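Local coordinates for protein U4/U6 snRNA-associated-splicing factor PRP24 (Saccharomyces cerevisiae, PDB 4N0T) that binds U6 snRNA, anneals it with U4 snRNA and serves as a recycling factor of the spliceosome, at residues I304-K313 against I325-M336. Sequence-based numbering, arbitrary orientation.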
ATOM      1  N   ILE A 304       0.724   6.947 -22.868  1.00 21.31           N
ATOM      2  CA  ILE A 304       0.408   8.281 -23.362  1.00 21.97           C
ATOM      3  C   ILE A 304       1.656   8.943 -23.962  1.00 25.42           C
ATOM      4  O   ILE A 304       1.568   9.986 -24.618  1.00 29.21           O
ATOM      5  CB  ILE A 304      -0.214   9.143 -22.239  1.00 24.83           C
ATOM      6  CG1 ILE A 304      -1.323   8.354 -21.537  1.00 25.16           C
ATOM      7  CG2 ILE A 304      -0.757  10.460 -22.773  1.00 26.59           C
ATOM      8  CD1 ILE A 304      -2.498   7.947 -22.453  1.00 26.94           C
ATOM      9  N   HIS A 305       2.812   8.316 -23.738  1.00 23.30           N
ATOM     10  CA  HIS A 305       4.091   8.756 -24.309  1.00 27.51           C
ATOM     11  C   HIS A 305       4.519  10.131 -23.811  1.00 32.83           C
ATOM     12  O   HIS A 305       5.139  10.919 -24.530  1.00 35.07           O
ATOM     13  CB  HIS A 305       4.070   8.655 -25.840  1.00 28.51           C
ATOM     14  CG  HIS A 305       3.751   7.278 -26.331  1.00 32.65           C
ATOM     15  ND1 HIS A 305       2.526   6.942 -26.866  1.00 34.81           N
ATOM     16  CD2 HIS A 305       4.484   6.138 -26.321  1.00 35.54           C
ATOM     17  CE1 HIS A 305       2.523   5.659 -27.183  1.00 38.20           C
ATOM     18  NE2 HIS A 305       3.700   5.149 -26.866  1.00 41.44           N
ATOM     19  N   ILE A 306       4.186  10.387 -22.550  1.00 28.34           N
ATOM     20  CA  ILE A 306       4.605  11.581 -21.850  1.00 28.68           C
ATOM     21  C   ILE A 306       6.014  11.325 -21.317  1.00 32.51           C
ATOM     22  O   ILE A 306       6.322  10.220 -20.864  1.00 32.53           O
ATOM     23  CB  ILE A 306       3.644  11.855 -20.672  1.00 30.14           C
ATOM     24  CG1 ILE A 306       2.218  12.062 -21.189  1.00 35.44           C
ATOM     25  CG2 ILE A 306       4.075  13.063 -19.880  1.00 27.20           C
ATOM     26  CD1 ILE A 306       1.166  12.006 -20.092  1.00 37.73           C
ATOM     27  N   ASN A 307       6.875  12.332 -21.389  1.00 32.76           N
ATOM     28  CA  ASN A 307       8.203  12.219 -20.813  1.00 36.82           C
ATOM     29  C   ASN A 307       8.154  12.361 -19.289  1.00 34.00           C
ATOM     30  O   ASN A 307       7.423  13.199 -18.755  1.00 31.99           O
ATOM     31  CB  ASN A 307       9.118  13.282 -21.412  1.00 49.06           C
ATOM     32  CG  ASN A 307      10.565  13.087 -21.028  1.00 57.81           C
ATOM     33  OD1 ASN A 307      10.978  13.427 -19.919  1.00 58.98           O
ATOM     34  ND2 ASN A 307      11.350  12.544 -21.950  1.00 61.51           N
ATOM     35  N   GLU A 308       8.933  11.532 -18.604  1.00 33.25           N
ATOM     36  CA  GLU A 308       8.999  11.513 -17.148  1.00 37.24           C
ATOM     37  C   GLU A 308       9.163  12.906 -16.544  1.00 37.04           C
ATOM     38  O   GLU A 308       8.541  13.230 -15.530  1.00 36.46           O
ATOM     39  CB  GLU A 308      10.152  10.599 -16.722  1.00 47.90           C
ATOM     40  CG  GLU A 308      10.792  10.916 -15.381  1.00 57.33           C
ATOM     41  CD  GLU A 308      12.142  10.230 -15.223  1.00 65.32           C
ATOM     42  OE1 GLU A 308      12.605  10.072 -14.073  1.00 68.46           O
ATOM     43  OE2 GLU A 308      12.742   9.851 -16.254  1.00 66.41           O
ATOM     44  N   LYS A 309       9.977  13.742 -17.178  1.00 36.97           N
ATOM     45  CA  LYS A 309      10.261  15.056 -16.612  1.00 42.24           C
ATOM     46  C   LYS A 309       9.227  16.117 -16.983  1.00 37.85           C
ATOM     47  O   LYS A 309       9.354  17.273 -16.579  1.00 39.55           O
ATOM     48  CB  LYS A 309      11.675  15.520 -16.981  1.00 53.69           C
ATOM     49  CG  LYS A 309      11.842  15.954 -18.431  1.00 62.99           C
ATOM     50  CD  LYS A 309      13.271  15.705 -18.906  1.00 67.58           C
ATOM     51  CE  LYS A 309      13.484  16.136 -20.355  1.00 67.59           C
ATOM     52  NZ  LYS A 309      14.936  16.094 -20.716  1.00 67.44           N
ATOM     53  N   ASP A 310       8.207  15.733 -17.747  1.00 30.99           N
ATOM     54  CA  ASP A 310       7.075  16.624 -17.981  1.00 28.89           C
ATOM     55  C   ASP A 310       6.129  16.534 -16.790  1.00 23.76           C
ATOM     56  O   ASP A 310       5.248  17.376 -16.602  1.00 24.90           O
ATOM     57  CB  ASP A 310       6.328  16.225 -19.256  1.00 30.38           C
ATOM     58  CG  ASP A 310       7.127  16.506 -20.519  1.00 43.78           C
ATOM     59  OD1 ASP A 310       7.669  17.626 -20.644  1.00 46.27           O
ATOM     60  OD2 ASP A 310       7.213  15.605 -21.381  1.00 50.01           O
ATOM     61  N   ILE A 311       6.319  15.494 -15.986  1.00 26.68           N
ATOM     62  CA  ILE A 311       5.482  15.272 -14.820  1.00 26.00           C
ATOM     63  C   ILE A 311       6.216  15.722 -13.560  1.00 26.42           C
ATOM     64  O   ILE A 311       7.266  15.176 -13.219  1.00 32.61           O
ATOM     65  CB  ILE A 311       5.131  13.781 -14.682  1.00 27.01           C
ATOM     66  CG1 ILE A 311       4.396  13.289 -15.932  1.00 28.08           C
ATOM     67  CG2 ILE A 311       4.280  13.547 -13.440  1.00 29.06           C
ATOM     68  CD1 ILE A 311       4.566  11.801 -16.191  1.00 27.63           C
ATOM     69  N   ARG A 312       5.665  16.721 -12.876  1.00 22.85           N
ATOM     70  CA  ARG A 312       6.262  17.230 -11.642  1.00 26.68           C
ATOM     71  C   ARG A 312       5.947  16.324 -10.449  1.00 31.53           C
ATOM     72  O   ARG A 312       6.845  15.937  -9.686  1.00 27.84           O
ATOM     73  CB  ARG A 312       5.758  18.647 -11.375  1.00 33.33           C
ATOM     74  CG  ARG A 312       5.693  19.006  -9.908  1.00 44.56           C
ATOM     75  CD  ARG A 312       6.943  19.705  -9.436  1.00 51.37           C
ATOM     76  NE  ARG A 312       6.753  21.150  -9.450  1.00 59.21           N
ATOM     77  CZ  ARG A 312       5.903  21.794  -8.654  1.00 63.44           C
ATOM     78  NH1 ARG A 312       5.161  21.121  -7.783  1.00 62.06           N
ATOM     79  NH2 ARG A 312       5.793  23.114  -8.731  1.00 66.73           N
ATOM     80  N   LYS A 313       4.670  15.977 -10.295  1.00 25.11           N
ATOM     81  CA  LYS A 313       4.231  15.212  -9.132  1.00 23.11           C
ATOM     82  C   LYS A 313       2.887  14.529  -9.397  1.00 18.47           C
ATOM     83  O   LYS A 313       2.051  15.072 -10.119  1.00 20.56           O
ATOM     84  CB  LYS A 313       4.120  16.144  -7.917  1.00 28.72           C
ATOM     85  CG  LYS A 313       3.821  15.439  -6.614  1.00 36.29           C
ATOM     86  CD  LYS A 313       4.511  16.133  -5.449  1.00 43.13           C
ATOM     87  CE  LYS A 313       4.765  15.146  -4.305  1.00 46.92           C
ATOM     88  NZ  LYS A 313       5.387  13.875  -4.792  1.00 50.24           N
ATOM     89  N   ILE A 325      -2.439  15.200 -11.120  1.00 15.58           N
ATOM     90  CA  ILE A 325      -1.187  15.161 -11.857  1.00 16.94           C
ATOM     91  C   ILE A 325      -0.739  16.595 -12.054  1.00 15.81           C
ATOM     92  O   ILE A 325      -1.458  17.394 -12.656  1.00 17.84           O
ATOM     93  CB  ILE A 325      -1.358  14.549 -13.252  1.00 18.04           C
ATOM     94  CG1 ILE A 325      -2.226  13.283 -13.210  1.00 25.62           C
ATOM     95  CG2 ILE A 325       0.022  14.268 -13.862  1.00 20.17           C
ATOM     96  CD1 ILE A 325      -1.588  12.124 -12.499  1.00 26.09           C
ATOM     97  N   ILE A 326       0.430  16.937 -11.527  1.00 17.22           N
ATOM     98  CA  ILE A 326       0.926  18.301 -11.670  1.00 15.85           C
ATOM     99  C   ILE A 326       1.979  18.290 -12.761  1.00 18.19           C
ATOM    100  O   ILE A 326       2.940  17.509 -12.704  1.00 20.33           O
ATOM    101  CB  ILE A 326       1.535  18.808 -10.368  1.00 18.72           C
ATOM    102  CG1 ILE A 326       0.521  18.685  -9.229  1.00 20.04           C
ATOM    103  CG2 ILE A 326       1.995  20.251 -10.524  1.00 21.10           C
ATOM    104  CD1 ILE A 326       1.058  19.216  -7.899  1.00 23.55           C
ATOM    105  N   PHE A 327       1.765  19.114 -13.785  1.00 20.47           N
ATOM    106  CA  PHE A 327       2.700  19.185 -14.899  1.00 20.18           C
ATOM    107  C   PHE A 327       3.571  20.429 -14.749  1.00 28.17           C
ATOM    108  O   PHE A 327       3.470  21.134 -13.750  1.00 25.65           O
ATOM    109  CB  PHE A 327       1.945  19.221 -16.224  1.00 21.43           C
ATOM    110  CG  PHE A 327       1.176  17.958 -16.515  1.00 22.09           C
ATOM    111  CD1 PHE A 327       1.836  16.820 -16.955  1.00 23.04           C
ATOM    112  CD2 PHE A 327      -0.203  17.910 -16.344  1.00 21.75           C
ATOM    113  CE1 PHE A 327       1.127  15.645 -17.235  1.00 20.25           C
ATOM    114  CE2 PHE A 327      -0.918  16.739 -16.605  1.00 19.14           C
ATOM    115  CZ  PHE A 327      -0.244  15.608 -17.054  1.00 18.74           C
ATOM    116  N   ARG A 328       4.407  20.708 -15.746  1.00 35.03           N
ATOM    117  CA  ARG A 328       5.385  21.793 -15.607  1.00 40.97           C
ATOM    118  C   ARG A 328       4.903  23.142 -16.132  1.00 40.23           C
ATOM    119  O   ARG A 328       5.385  24.185 -15.686  1.00 38.57           O
ATOM    120  CB  ARG A 328       6.726  21.396 -16.222  1.00 44.44           C
ATOM    121  CG  ARG A 328       7.169  20.008 -15.777  1.00 53.87           C
ATOM    122  CD  ARG A 328       8.620  19.971 -15.355  1.00 56.08           C
ATOM    123  NE  ARG A 328       8.801  19.872 -13.909  1.00 58.47           N
ATOM    124  CZ  ARG A 328       9.618  19.004 -13.317  1.00 59.03           C
ATOM    125  NH1 ARG A 328      10.329  18.153 -14.045  1.00 53.85           N
ATOM    126  NH2 ARG A 328       9.722  18.984 -11.997  1.00 63.35           N
ATOM    127  N   ASP A 329       3.956  23.129 -17.069  1.00 39.12           N
ATOM    128  CA  ASP A 329       3.276  24.365 -17.466  1.00 39.62           C
ATOM    129  C   ASP A 329       1.802  24.152 -17.821  1.00 38.49           C
ATOM    130  O   ASP A 329       1.358  23.018 -18.020  1.00 40.94           O
ATOM    131  CB  ASP A 329       4.015  25.070 -18.610  1.00 47.41           C
ATOM    132  CG  ASP A 329       4.054  24.244 -19.878  1.00 52.12           C
ATOM    133  OD1 ASP A 329       3.025  24.186 -20.584  1.00 54.31           O
ATOM    134  OD2 ASP A 329       5.116  23.658 -20.170  1.00 54.57           O
ATOM    135  N   SER A 330       1.057  25.253 -17.895  1.00 37.33           N
ATOM    136  CA  SER A 330      -0.382  25.225 -18.154  1.00 39.41           C
ATOM    137  C   SER A 330      -0.733  24.758 -19.563  1.00 41.08           C
ATOM    138  O   SER A 330      -1.816  24.214 -19.796  1.00 36.27           O
ATOM    139  CB  SER A 330      -0.987  26.610 -17.925  1.00 43.10           C
ATOM    140  OG  SER A 330      -0.250  27.604 -18.615  1.00 45.85           O
ATOM    141  N   LYS A 331       0.178  24.985 -20.503  1.00 46.05           N
ATOM    142  CA  LYS A 331      -0.057  24.586 -21.883  1.00 45.71           C
ATOM    143  C   LYS A 331       0.034  23.070 -22.015  1.00 38.05           C
ATOM    144  O   LYS A 331      -0.804  22.453 -22.666  1.00 34.77           O
ATOM    145  CB  LYS A 331       0.933  25.274 -22.821  1.00 53.17           C
ATOM    146  CG  LYS A 331       1.036  26.775 -22.592  1.00 61.07           C
ATOM    147  CD  LYS A 331       2.348  27.145 -21.915  1.00 66.70           C
ATOM    148  CE  LYS A 331       3.444  27.389 -22.943  1.00 70.81           C
ATOM    149  NZ  LYS A 331       4.768  27.598 -22.289  1.00 74.32           N
ATOM    150  N   PHE A 332       1.045  22.477 -21.384  1.00 33.25           N
ATOM    151  CA  PHE A 332       1.178  21.022 -21.374  1.00 34.62           C
ATOM    152  C   PHE A 332      -0.010  20.404 -20.634  1.00 32.14           C
ATOM    153  O   PHE A 332      -0.606  19.424 -21.095  1.00 27.88           O
ATOM    154  CB  PHE A 332       2.504  20.598 -20.730  1.00 33.36           C
ATOM    155  CG  PHE A 332       2.925  19.195 -21.070  1.00 31.41           C
ATOM    156  CD1 PHE A 332       2.518  18.122 -20.286  1.00 30.72           C
ATOM    157  CD2 PHE A 332       3.727  18.946 -22.172  1.00 31.06           C
ATOM    158  CE1 PHE A 332       2.904  16.825 -20.602  1.00 32.40           C
ATOM    159  CE2 PHE A 332       4.116  17.656 -22.493  1.00 35.87           C
ATOM    160  CZ  PHE A 332       3.705  16.593 -21.707  1.00 36.36           C
ATOM    161  N   ALA A 333      -0.361  20.988 -19.491  1.00 29.87           N
ATOM    162  CA  ALA A 333      -1.510  20.511 -18.725  1.00 27.90           C
ATOM    163  C   ALA A 333      -2.795  20.539 -19.555  1.00 27.80           C
ATOM    164  O   ALA A 333      -3.577  19.590 -19.524  1.00 24.23           O
ATOM    165  CB  ALA A 333      -1.681  21.314 -17.445  1.00 27.04           C
ATOM    166  N   ALA A 334      -3.009  21.624 -20.296  1.00 27.85           N
ATOM    167  CA  ALA A 334      -4.205  21.737 -21.135  1.00 28.40           C
ATOM    168  C   ALA A 334      -4.275  20.647 -22.204  1.00 25.83           C
ATOM    169  O   ALA A 334      -5.346  20.087 -22.469  1.00 25.49           O
ATOM    170  CB  ALA A 334      -4.275  23.108 -21.775  1.00 31.26           C
ATOM    171  N   LYS A 335      -3.138  20.345 -22.816  1.00 24.34           N
ATOM    172  CA  LYS A 335      -3.103  19.299 -23.836  1.00 26.77           C
ATOM    173  C   LYS A 335      -3.327  17.926 -23.217  1.00 29.95           C
ATOM    174  O   LYS A 335      -3.989  17.061 -23.809  1.00 27.85           O
ATOM    175  CB  LYS A 335      -1.775  19.321 -24.593  1.00 28.92           C
ATOM    176  CG  LYS A 335      -1.693  18.287 -25.726  1.00 37.50           C
ATOM    177  CD  LYS A 335      -2.895  18.367 -26.688  1.00 36.62           C
ATOM    178  CE  LYS A 335      -2.766  17.344 -27.806  1.00 33.37           C
ATOM    179  NZ  LYS A 335      -1.534  17.526 -28.647  1.00 20.76           N
ATOM    180  N   MET A 336      -2.769  17.718 -22.028  1.00 26.33           N
ATOM    181  CA  MET A 336      -2.980  16.464 -21.318  1.00 20.96           C
ATOM    182  C   MET A 336      -4.435  16.301 -20.912  1.00 21.72           C
ATOM    183  O   MET A 336      -4.961  15.191 -20.920  1.00 23.86           O
ATOM    184  CB  MET A 336      -2.072  16.381 -20.093  1.00 22.84           C
ATOM    185  CG  MET A 336      -0.621  16.199 -20.455  1.00 24.48           C
ATOM    186  SD  MET A 336      -0.363  14.750 -21.489  1.00 47.99           S
ATOM    187  CE  MET A 336      -0.016  15.509 -23.079  1.00 41.67           C
TER
HETATM  188  O   HOH W   1       4.996  19.450 -18.265  1.00 42.35           O
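Ile306 reaches Met336 with its CD1, which lies 3.4 Å from SD, while its CG2 comes to the rim of the Phe332 ring. Met336 CG in turn lies over one face of Phe327, opposite Ile325 CG2. In the short 3-10 turn that follows, Lys309 O accepts from Arg328 NH1 (2.9 Å), which approaches tilted out of the carbonyl plane; Arg328 bends at chi2 and chi3, bringing one guanidinium face over Arg312 CA. Asp310 stacks its carboxylate on the Phe332 ring, the planes 27° apart, with CB 3.6 Å from CZ. The Phe332 ring, its CG turned anti to the main-chain N (chi1 -161°), offers a face to Asp310 and its edge to Ile306; a serine here would probably leave both without that apolar surface. A water bridges Asp310 O and Arg328 N. Arg312 and Lys313 then both face Ile326, a classic beta bulge that exemplifies how one carbonyl can serve two successive amides: Arg312 N gives Ile326 O a 2.8 Å bond, Lys313 N a weak one. Lys313 O receives Ile326 N almost straight (177°). This bulged hairpin belongs to the occluded RRM, where Ile325 and Phe327 pack on strand 281-285, and helices 293-302 and 258-270 touch Ile306 and Ile326 respectively.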